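Local structure of ICChI, a glycosylated chitinase (Ipomoea carnea, 6IDN) at residues Trp7-Gly12 with Ile43-Lys48; Ile30-Thr35 with Phe75-Gly80; Asn172-Asp177 with Thr208-Asp213. The protein hydrolyses chitin and also shows lysozyme activity, as a glycosylated plant enzyme of glycosyl hydrolase family 18 folded as a TIM barrel. One frame throughout, in Å; residues are numbered along the deposited sequence.

Contact 1. Residues Trp7-Gly12 with Ile43-Lys48; sequences WGQDGG and ILNLTK. With NAG (2-acetamido-2-deoxy-beta-D-glucopyranose), chain B.
This is a loop-to-loop contact in which Gly8 and Gln9, just past the C-terminal end of barrel strand 2-7, pack against Leu46 and Thr47, just past strand 43-44. Thr47 presses its hydroxyl against the first loop: OG1 is 3.0 Å from Gly8 O, within hydrogen-bonding range, although its proton could also go to another acceptor. The other branch of Thr47, the methyl CG2, lies 3.5 Å from Gln9 OE1. Gln9 itself bends at chi2 (-58°), which folds its amide back toward Asn45; the two side chains cross at about a right angle, their amide planes 58° apart. Gln9 NE2 is hydrogen-bonded to Gly31 O of strand 27-36 and stands 2.9 Å from Asn45 O. Asn45-Leu46-Thr47 is an N-glycosylation sequon, with Asn45 ND2 joined covalently to C1 of an N-acetylglucosamine, while Asn45 OD1 accepts from Thr47 N at 2.8 Å in an Asx turn. With an alanine at Gln9 the amide is gone, which would probably leave Gly31 O without this donor and open a gap beside the Thr47 methyl. Gly11 passes close to Lys48, and any CB there would clash with Lys48 CB.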
loop_
_atom_site.group_PDB
_atom_site.type_symbol
_atom_site.label_atom_id
_atom_site.label_comp_id
_atom_site.label_asym_id
_atom_site.label_seq_id
_atom_site.Cartn_x
_atom_site.Cartn_y
_atom_site.Cartn_z
ATOM N N TRP A 7 -7.201 3.583 -1.936
ATOM C CA TRP A 7 -8.340 4.004 -2.733
ATOM C C TRP A 7 -8.598 2.945 -3.794
ATOM O O TRP A 7 -7.670 2.282 -4.264
ATOM C CB TRP A 7 -8.084 5.374 -3.379
ATOM C CG TRP A 7 -9.151 5.863 -4.328
ATOM C CD1 TRP A 7 -10.160 6.722 -4.033
ATOM C CD2 TRP A 7 -9.286 5.553 -5.731
ATOM N NE1 TRP A 7 -10.932 6.966 -5.157
ATOM C CE2 TRP A 7 -10.409 6.255 -6.208
ATOM C CE3 TRP A 7 -8.567 4.748 -6.621
ATOM C CZ2 TRP A 7 -10.829 6.171 -7.528
ATOM C CZ3 TRP A 7 -8.987 4.664 -7.931
ATOM C CH2 TRP A 7 -10.104 5.373 -8.373
ATOM N N GLY A 8 -9.869 2.770 -4.140
ATOM C CA GLY A 8 -10.227 1.882 -5.228
ATOM C C GLY A 8 -11.319 0.882 -4.910
ATOM O O GLY A 8 -11.986 0.387 -5.821
ATOM N N GLN A 9 -11.521 0.568 -3.629
ATOM C CA GLN A 9 -12.341 -0.576 -3.261
ATOM C C GLN A 9 -13.742 -0.196 -2.788
ATOM O O GLN A 9 -14.449 -1.048 -2.233
ATOM C CB GLN A 9 -11.617 -1.413 -2.205
ATOM C CG GLN A 9 -10.447 -2.219 -2.770
ATOM C CD GLN A 9 -10.896 -3.151 -3.869
ATOM O OE1 GLN A 9 -11.659 -4.090 -3.623
ATOM N NE2 GLN A 9 -10.460 -2.880 -5.108
ATOM N N ASP A 10 -14.181 1.039 -3.029
ATOM C CA ASP A 10 -15.589 1.387 -2.859
ATOM C C ASP A 10 -15.921 2.553 -3.781
ATOM O O ASP A 10 -15.377 3.650 -3.620
ATOM C CB ASP A 10 -15.910 1.730 -1.399
ATOM C CG ASP A 10 -17.399 1.692 -1.115
ATOM O OD1 ASP A 10 -18.156 2.415 -1.802
ATOM O OD2 ASP A 10 -17.815 0.940 -0.205
ATOM N N GLY A 11 -16.808 2.311 -4.751
ATOM C CA GLY A 11 -17.122 3.308 -5.765
ATOM C C GLY A 11 -17.697 4.602 -5.223
ATOM O O GLY A 11 -17.657 5.625 -5.914
ATOM N N GLY A 12 -18.224 4.586 -4.002
ATOM C CA GLY A 12 -18.737 5.783 -3.371
ATOM C C GLY A 12 -17.752 6.569 -2.532
ATOM O O GLY A 12 -18.146 7.555 -1.899
ATOM N N ILE A 43 -5.659 -9.193 -13.512
ATOM C CA ILE A 43 -6.975 -8.583 -13.385
ATOM C C ILE A 43 -6.877 -7.456 -12.371
ATOM O O ILE A 43 -6.419 -7.667 -11.239
ATOM C CB ILE A 43 -8.037 -9.611 -12.958
ATOM C CG1 ILE A 43 -8.222 -10.662 -14.055
ATOM C CG2 ILE A 43 -9.354 -8.919 -12.670
ATOM C CD1 ILE A 43 -9.189 -11.747 -13.676
ATOM N N LEU A 44 -7.315 -6.267 -12.767
ATOM C CA LEU A 44 -7.364 -5.118 -11.875
ATOM C C LEU A 44 -8.809 -4.861 -11.470
ATOM O O LEU A 44 -9.703 -4.850 -12.318
ATOM C CB LEU A 44 -6.768 -3.883 -12.549
ATOM C CG LEU A 44 -6.802 -2.563 -11.781
ATOM C CD1 LEU A 44 -5.840 -2.599 -10.593
ATOM C CD2 LEU A 44 -6.498 -1.402 -12.724
ATOM N N ASN A 45 -9.027 -4.656 -10.171
ATOM C CA ASN A 45 -10.354 -4.476 -9.591
ATOM C C ASN A 45 -10.390 -3.100 -8.946
ATOM O O ASN A 45 -9.698 -2.864 -7.951
ATOM C CB ASN A 45 -10.629 -5.576 -8.566
ATOM C CG ASN A 45 -12.027 -5.522 -7.987
ATOM O OD1 ASN A 45 -12.537 -4.462 -7.611
ATOM N ND2 ASN A 45 -12.657 -6.682 -7.910
ATOM N N LEU A 46 -11.183 -2.194 -9.506
ATOM C CA LEU A 46 -11.425 -0.893 -8.895
ATOM C C LEU A 46 -12.892 -0.772 -8.505
ATOM O O LEU A 46 -13.488 0.304 -8.578
ATOM C CB LEU A 46 -11.002 0.241 -9.827
ATOM C CG LEU A 46 -9.522 0.237 -10.230
ATOM C CD1 LEU A 46 -9.156 1.423 -11.114
ATOM C CD2 LEU A 46 -8.624 0.185 -8.981
ATOM N N THR A 47 -13.457 -1.896 -8.049
ATOM C CA THR A 47 -14.871 -2.087 -7.739
ATOM C C THR A 47 -15.751 -1.296 -8.701
ATOM O O THR A 47 -15.657 -1.494 -9.919
ATOM C CB THR A 47 -15.169 -1.751 -6.267
ATOM O OG1 THR A 47 -14.836 -0.389 -5.974
ATOM C CG2 THR A 47 -14.357 -2.667 -5.360
ATOM N N LYS A 48 -16.605 -0.411 -8.194
ATOM C CA LYS A 48 -17.558 0.265 -9.068
ATOM C C LYS A 48 -17.060 1.614 -9.574
ATOM O O LYS A 48 -17.844 2.368 -10.154
ATOM C CB LYS A 48 -18.910 0.444 -8.365
ATOM C CG LYS A 48 -19.346 -0.717 -7.471
ATOM C CD LYS A 48 -19.364 -2.076 -8.174
ATOM C CE LYS A 48 -19.648 -3.188 -7.151
ATOM N NZ LYS A 48 -19.951 -4.518 -7.777
HETATM C C1 NAG B . -13.969 -6.790 -7.356
HETATM C C2 NAG B . -14.761 -7.885 -8.053
HETATM C C3 NAG B . -16.116 -8.078 -7.368
HETATM C C4 NAG B . -15.912 -8.323 -5.877
HETATM C C5 NAG B . -15.082 -7.191 -5.279
HETATM C C6 NAG B . -14.756 -7.386 -3.818
HETATM C C7 NAG B . -14.422 -8.366 -10.440
HETATM C C8 NAG B . -14.692 -7.912 -11.843
HETATM N N2 NAG B . -14.926 -7.594 -9.469
HETATM O O3 NAG B . -16.782 -9.194 -7.947
HETATM O O4 NAG B . -17.165 -8.403 -5.204
HETATM O O5 NAG B . -13.830 -7.108 -5.970
HETATM O O6 NAG B . -13.977 -8.559 -3.625
HETATM O O7 NAG B . -13.779 -9.385 -10.197
#

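Contact 2. Residues Ile30-Thr35 with Phe75-Gly80; sequences IGFLTT and FLSLGG
Gly80 sits over one face of the Phe32 ring: Gly80 CA stands 3.9 Å from the ring centroid and 5° off its normal, a CH-pi contact. Gly80 can approach so closely because it has no side chain; a CB would run into Phe32 CD2. The ring is put there by chi1 of -72°, with CG anti to the carbonyl carbon, and Phe32 CB lies 3.4 Å from Gly79 O. Ser77 lies toward the ring edge, although it was modelled in two conformers, so the placing of its OG is tentative; in one conformer it is hydrogen-bonded to Asp123 OD2. Away from the ring, Leu33 and Leu78 lie side by side, pointing the same way, with Leu33 CD2 3.8 Å from Leu78 CD2, and helix 90-103 packs against both through Leu100. Between the Ser77 face and the leucine face, the two parallel strands are joined by four backbone hydrogen bonds, among them Ile30 N to Phe75 O at 2.8 Å and Gly79 N to Leu33 O at 2.9 Å; the strand segments cross at -49°. The cis peptide before Phe32, the SxGG motif Ser77-Gly80 and Asp123 of the DxxDxDxE motif on strand 121-126 characterise family 18 TIM barrels.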
loop_
_atom_site.group_PDB
_atom_site.type_symbol
_atom_site.label_atom_id
_atom_site.label_comp_id
_atom_site.label_asym_id
_atom_site.label_seq_id
_atom_site.Cartn_x
_atom_site.Cartn_y
_atom_site.Cartn_z
ATOM N N ILE A 30 -3.575 2.521 -4.892
ATOM C CA ILE A 30 -4.738 2.117 -5.680
ATOM C C ILE A 30 -4.813 0.592 -5.639
ATOM O O ILE A 30 -3.947 -0.097 -6.184
ATOM C CB ILE A 30 -4.651 2.627 -7.127
ATOM C CG1 ILE A 30 -4.626 4.163 -7.185
ATOM C CG2 ILE A 30 -5.800 2.052 -7.976
ATOM C CD1 ILE A 30 -4.566 4.728 -8.614
ATOM N N GLY A 31 -5.847 0.053 -5.003
ATOM C CA GLY A 31 -6.022 -1.391 -4.887
ATOM C C GLY A 31 -7.278 -1.809 -5.631
ATOM O O GLY A 31 -8.258 -1.060 -5.651
ATOM N N PHE A 32 -7.261 -3.002 -6.243
ATOM C CA PHE A 32 -6.191 -3.999 -6.161
ATOM C C PHE A 32 -5.992 -4.741 -7.469
ATOM O O PHE A 32 -6.941 -4.947 -8.221
ATOM C CB PHE A 32 -6.490 -5.045 -5.080
ATOM C CG PHE A 32 -6.353 -4.527 -3.683
ATOM C CD1 PHE A 32 -5.098 -4.232 -3.158
ATOM C CD2 PHE A 32 -7.474 -4.330 -2.896
ATOM C CE1 PHE A 32 -4.965 -3.760 -1.852
ATOM C CE2 PHE A 32 -7.353 -3.851 -1.602
ATOM C CZ PHE A 32 -6.096 -3.557 -1.079
ATOM N N LEU A 33 -4.760 -5.166 -7.740
ATOM C CA LEU A 33 -4.524 -6.170 -8.779
ATOM C C LEU A 33 -4.764 -7.525 -8.124
ATOM O O LEU A 33 -3.939 -8.006 -7.343
ATOM C CB LEU A 33 -3.111 -6.054 -9.348
ATOM C CG LEU A 33 -2.857 -6.757 -10.685
ATOM C CD1 LEU A 33 -3.521 -5.983 -11.826
ATOM C CD2 LEU A 33 -1.372 -6.904 -10.952
ATOM N N THR A 34 -5.923 -8.131 -8.409
ATOM C CA THR A 34 -6.395 -9.286 -7.651
ATOM C C THR A 34 -6.061 -10.632 -8.285
ATOM O O THR A 34 -6.112 -11.651 -7.582
ATOM C CB THR A 34 -7.915 -9.208 -7.429
ATOM O OG1 THR A 34 -8.609 -9.104 -8.684
ATOM C CG2 THR A 34 -8.251 -8.024 -6.557
ATOM N N THR A 35 -5.749 -10.671 -9.584
ATOM C CA THR A 35 -5.183 -11.852 -10.229
ATOM C C THR A 35 -3.871 -11.457 -10.888
ATOM O O THR A 35 -3.828 -10.469 -11.627
ATOM C CB THR A 35 -6.122 -12.444 -11.289
ATOM O OG1 THR A 35 -7.297 -12.976 -10.665
ATOM C CG2 THR A 35 -5.415 -13.573 -12.068
ATOM N N PHE A 75 0.671 4.700 -5.987
ATOM C CA PHE A 75 1.134 3.333 -6.180
ATOM C C PHE A 75 -0.012 2.434 -6.631
ATOM O O PHE A 75 -1.173 2.671 -6.287
ATOM C CB PHE A 75 1.726 2.753 -4.878
ATOM C CG PHE A 75 2.876 3.543 -4.298
ATOM C CD1 PHE A 75 3.654 4.395 -5.087
ATOM C CD2 PHE A 75 3.180 3.426 -2.955
ATOM C CE1 PHE A 75 4.717 5.114 -4.520
ATOM C CE2 PHE A 75 4.232 4.133 -2.379
ATOM C CZ PHE A 75 4.998 4.992 -3.167
ATOM N N LEU A 76 0.334 1.365 -7.354
ATOM C CA LEU A 76 -0.589 0.256 -7.585
ATOM C C LEU A 76 -0.372 -0.811 -6.518
ATOM O O LEU A 76 0.764 -1.250 -6.301
ATOM C CB LEU A 76 -0.373 -0.364 -8.967
ATOM C CG LEU A 76 -1.196 -1.641 -9.202
ATOM C CD1 LEU A 76 -2.678 -1.307 -9.354
ATOM C CD2 LEU A 76 -0.719 -2.399 -10.425
ATOM N N SER A 77 -1.452 -1.238 -5.866
ATOM C CA SER A 77 -1.369 -2.232 -4.801
ATOM C C SER A 77 -1.701 -3.618 -5.344
ATOM O O SER A 77 -2.793 -3.836 -5.878
ATOM C CB SER A 77 -2.298 -1.888 -3.640
ATOM O OG SER A 77 -2.068 -2.750 -2.533
ATOM N N LEU A 78 -0.769 -4.558 -5.160
ATOM C CA LEU A 78 -0.969 -5.959 -5.509
ATOM C C LEU A 78 -1.695 -6.703 -4.403
ATOM O O LEU A 78 -1.310 -6.623 -3.232
ATOM C CB LEU A 78 0.367 -6.666 -5.736
ATOM C CG LEU A 78 1.393 -6.006 -6.645
ATOM C CD1 LEU A 78 2.664 -6.847 -6.648
ATOM C CD2 LEU A 78 0.862 -5.812 -8.072
ATOM N N GLY A 79 -2.713 -7.469 -4.782
ATOM C CA GLY A 79 -3.211 -8.487 -3.880
ATOM C C GLY A 79 -4.505 -8.136 -3.180
ATOM O O GLY A 79 -5.556 -8.024 -3.819
ATOM N N GLY A 80 -4.442 -7.943 -1.869
ATOM C CA GLY A 80 -5.630 -7.673 -1.094
ATOM C C GLY A 80 -6.252 -8.944 -0.553
ATOM O O GLY A 80 -5.738 -10.058 -0.706
#

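Contact 3. Residues Asn172-Asp177 with Thr208-Asp213; sequences NTSLFD and TILTDD. With NAG (2-acetamido-2-deoxy-beta-D-glucopyranose), chain C.
Leu210 lays its side chain against Ser174, and the contact can be followed outward along it. Leu210 CB already touches, 3.7 Å from Ser174 OG. The next atom, Leu210 CG, is a little farther off, at 4.2 Å from the same Ser174 OG, and the branch Leu210 CD2 comes back to 3.7 Å from Ser174 OG. CG sits anti to the carbonyl carbon and beside the backbone N, which leaves CB and CD2 against Ser174. Ser174, with positive phi, is the first residue to leave helical geometry after helix 168-171. Just before it, Thr173 OG1 accepts from Leu175 N in an ST turn. Asn172-Thr173-Ser174 is also a glycosylation sequon: Asn172 ND2 is bonded to C1 of an N-acetylglucosamine, which Arg168 NH2 also holds by a hydrogen bond.

In the TIM barrel the two segments are helix-to-strand loops, leading into the neighbouring parallel strands 178-182 and 213-219, and they run side by side before pairing begins. Their backbones are bridged by a water that accepts from Phe176 N at 2.9 Å and donates to Leu210 O at 2.8 Å. One residue on, Thr211 OG1 donates to Phe176 O at 2.9 Å, coming from well above the carbonyl plane, 57° out of it; its chi1 of -175° turns the hydroxyl toward that oxygen. Asp213 N adds a weak, bent hydrogen bond to Asp177 O. Beside it Asp177 OD1 and Asp212 OD2 are 4.1 Å apart, the carboxylate planes turned 36°, so some mutual repulsion is likely. A water lies near both carboxylates, but it has more acceptors in reach than protons, while Asp177 OD2 accepts from Leu154 N of strand 153-156.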
loop_
_atom_site.group_PDB
_atom_site.type_symbol
_atom_site.label_atom_id
_atom_site.label_comp_id
_atom_site.label_asym_id
_atom_site.label_seq_id
_atom_site.Cartn_x
_atom_site.Cartn_y
_atom_site.Cartn_z
ATOM N N ASN A 172 12.827 -8.607 3.747
ATOM C CA ASN A 172 14.221 -8.898 4.072
ATOM C C ASN A 172 15.178 -8.616 2.918
ATOM O O ASN A 172 16.396 -8.753 3.109
ATOM C CB ASN A 172 14.333 -10.368 4.490
ATOM C CG ASN A 172 15.443 -10.639 5.489
ATOM O OD1 ASN A 172 16.205 -9.755 5.903
ATOM N ND2 ASN A 172 15.523 -11.890 5.905
ATOM N N THR A 173 14.668 -8.251 1.739
ATOM C CA THR A 173 15.550 -7.824 0.653
ATOM C C THR A 173 16.233 -6.507 0.967
ATOM O O THR A 173 17.223 -6.169 0.302
ATOM C CB THR A 173 14.802 -7.635 -0.680
ATOM O OG1 THR A 173 13.832 -6.573 -0.571
ATOM C CG2 THR A 173 14.142 -8.931 -1.171
ATOM N N SER A 174 15.702 -5.749 1.931
ATOM C CA SER A 174 16.156 -4.408 2.291
ATOM C C SER A 174 15.887 -3.384 1.199
ATOM O O SER A 174 16.433 -2.274 1.262
ATOM C CB SER A 174 17.648 -4.384 2.646
ATOM O OG SER A 174 17.981 -5.420 3.562
ATOM N N LEU A 175 15.050 -3.710 0.218
ATOM C CA LEU A 175 14.803 -2.824 -0.917
ATOM C C LEU A 175 13.505 -2.035 -0.794
ATOM O O LEU A 175 13.199 -1.225 -1.679
ATOM C CB LEU A 175 14.798 -3.629 -2.218
ATOM C CG LEU A 175 16.154 -4.239 -2.590
ATOM C CD1 LEU A 175 16.053 -5.039 -3.863
ATOM C CD2 LEU A 175 17.237 -3.157 -2.720
ATOM N N PHE A 176 12.725 -2.225 0.263
ATOM C CA PHE A 176 11.446 -1.518 0.304
ATOM C C PHE A 176 11.611 -0.092 0.812
ATOM O O PHE A 176 12.253 0.155 1.840
ATOM C CB PHE A 176 10.422 -2.304 1.129
ATOM C CG PHE A 176 9.771 -3.377 0.331
ATOM C CD1 PHE A 176 10.452 -4.548 0.070
ATOM C CD2 PHE A 176 8.552 -3.168 -0.282
ATOM C CE1 PHE A 176 9.892 -5.539 -0.729
ATOM C CE2 PHE A 176 7.978 -4.150 -1.081
ATOM C CZ PHE A 176 8.651 -5.342 -1.306
ATOM N N ASP A 177 11.051 0.850 0.053
ATOM C CA ASP A 177 11.059 2.261 0.422
ATOM C C ASP A 177 10.080 2.549 1.543
ATOM O O ASP A 177 10.342 3.404 2.386
ATOM C CB ASP A 177 10.717 3.102 -0.802
ATOM C CG ASP A 177 11.686 2.863 -1.920
ATOM O OD1 ASP A 177 12.796 3.439 -1.847
ATOM O OD2 ASP A 177 11.394 2.065 -2.843
ATOM N N THR A 208 13.419 -3.576 13.529
ATOM C CA THR A 208 14.593 -4.303 13.067
ATOM C C THR A 208 14.650 -4.458 11.558
ATOM O O THR A 208 15.689 -4.882 11.039
ATOM C CB THR A 208 14.698 -5.699 13.722
ATOM O OG1 THR A 208 13.693 -6.589 13.196
ATOM C CG2 THR A 208 14.584 -5.603 15.248
ATOM N N ILE A 209 13.588 -4.130 10.828
ATOM C CA ILE A 209 13.652 -4.311 9.385
ATOM C C ILE A 209 14.390 -3.138 8.751
ATOM O O ILE A 209 14.488 -2.046 9.316
ATOM C CB ILE A 209 12.258 -4.498 8.764
ATOM C CG1 ILE A 209 11.438 -3.186 8.779
ATOM C CG2 ILE A 209 11.557 -5.674 9.435
ATOM C CD1 ILE A 209 10.151 -3.218 7.952
ATOM N N LEU A 210 14.943 -3.384 7.564
ATOM C CA LEU A 210 15.620 -2.347 6.793
ATOM C C LEU A 210 14.613 -1.772 5.807
ATOM O O LEU A 210 14.371 -2.345 4.743
ATOM C CB LEU A 210 16.843 -2.899 6.063
ATOM C CG LEU A 210 18.115 -2.966 6.912
ATOM C CD1 LEU A 210 18.057 -4.105 7.932
ATOM C CD2 LEU A 210 19.360 -3.095 6.046
ATOM N N THR A 211 14.050 -0.618 6.149
ATOM C CA THR A 211 13.219 0.137 5.222
ATOM C C THR A 211 13.494 1.607 5.474
ATOM O O THR A 211 13.857 1.989 6.586
ATOM C CB THR A 211 11.724 -0.172 5.392
ATOM O OG1 THR A 211 10.983 0.521 4.377
ATOM C CG2 THR A 211 11.207 0.276 6.765
ATOM N N ASP A 212 13.340 2.431 4.433
ATOM C CA ASP A 212 13.620 3.851 4.622
ATOM C C ASP A 212 12.529 4.541 5.434
ATOM O O ASP A 212 12.823 5.479 6.186
ATOM C CB ASP A 212 13.793 4.544 3.272
ATOM C CG ASP A 212 15.158 4.292 2.675
ATOM O OD1 ASP A 212 16.152 4.343 3.434
ATOM O OD2 ASP A 212 15.238 4.044 1.453
ATOM N N ASP A 213 11.281 4.100 5.304
ATOM C CA ASP A 213 10.160 4.730 5.998
ATOM C C ASP A 213 9.246 3.652 6.551
ATOM O O ASP A 213 8.708 2.844 5.789
ATOM C CB ASP A 213 9.360 5.650 5.066
ATOM C CG ASP A 213 10.077 6.956 4.756
ATOM O OD1 ASP A 213 10.665 7.570 5.675
ATOM O OD2 ASP A 213 10.011 7.391 3.589
HETATM C C1 NAG C . 16.512 -12.317 6.848
HETATM C C2 NAG C . 15.898 -13.169 7.958
HETATM C C3 NAG C . 16.996 -13.716 8.878
HETATM C C4 NAG C . 18.072 -14.412 8.052
HETATM C C5 NAG C . 18.585 -13.476 6.963
HETATM C C6 NAG C . 19.580 -14.122 6.027
HETATM C C7 NAG C . 13.607 -12.659 8.691
HETATM C C8 NAG C . 12.743 -11.752 9.518
HETATM N N2 NAG C . 14.920 -12.395 8.708
HETATM O O3 NAG C . 16.440 -14.645 9.811
HETATM O O4 NAG C . 19.156 -14.798 8.892
HETATM O O5 NAG C . 17.478 -13.070 6.147
HETATM O O6 NAG C . 20.007 -13.217 5.017
HETATM O O7 NAG C . 13.143 -13.603 8.061
HETATM O O HOH W 1 12.886 -3.686 2.808
HETATM O O HOH W 2 11.321 5.991 1.414
HETATM O O HOH W 3 13.145 5.888 -0.447
#

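Contact 2 lies in the core, its centre about 8 Å from the chain's, whereas contacts 1 and 3 are partly buried and each carries an N-linked glycan. Strand 27-36, part of contact 2, pairs with strand 43-44, whose end carries contact 1, and the two contacts touch there: Asn45 N reaches Phe32 O at 2.9 Å, probably a hydrogen bond. Contact 3 lies about 29 Å from contact 1, centre to centre, across the chain's centre. Contact 2 combines a parallel backbone ladder, apolar packing and a glycine over a ring. Both loop contacts set a threonine hydroxyl against a backbone carbonyl; contact 1 adds the Gln9 amide, contact 3 a water bridge and neighbouring carboxylates.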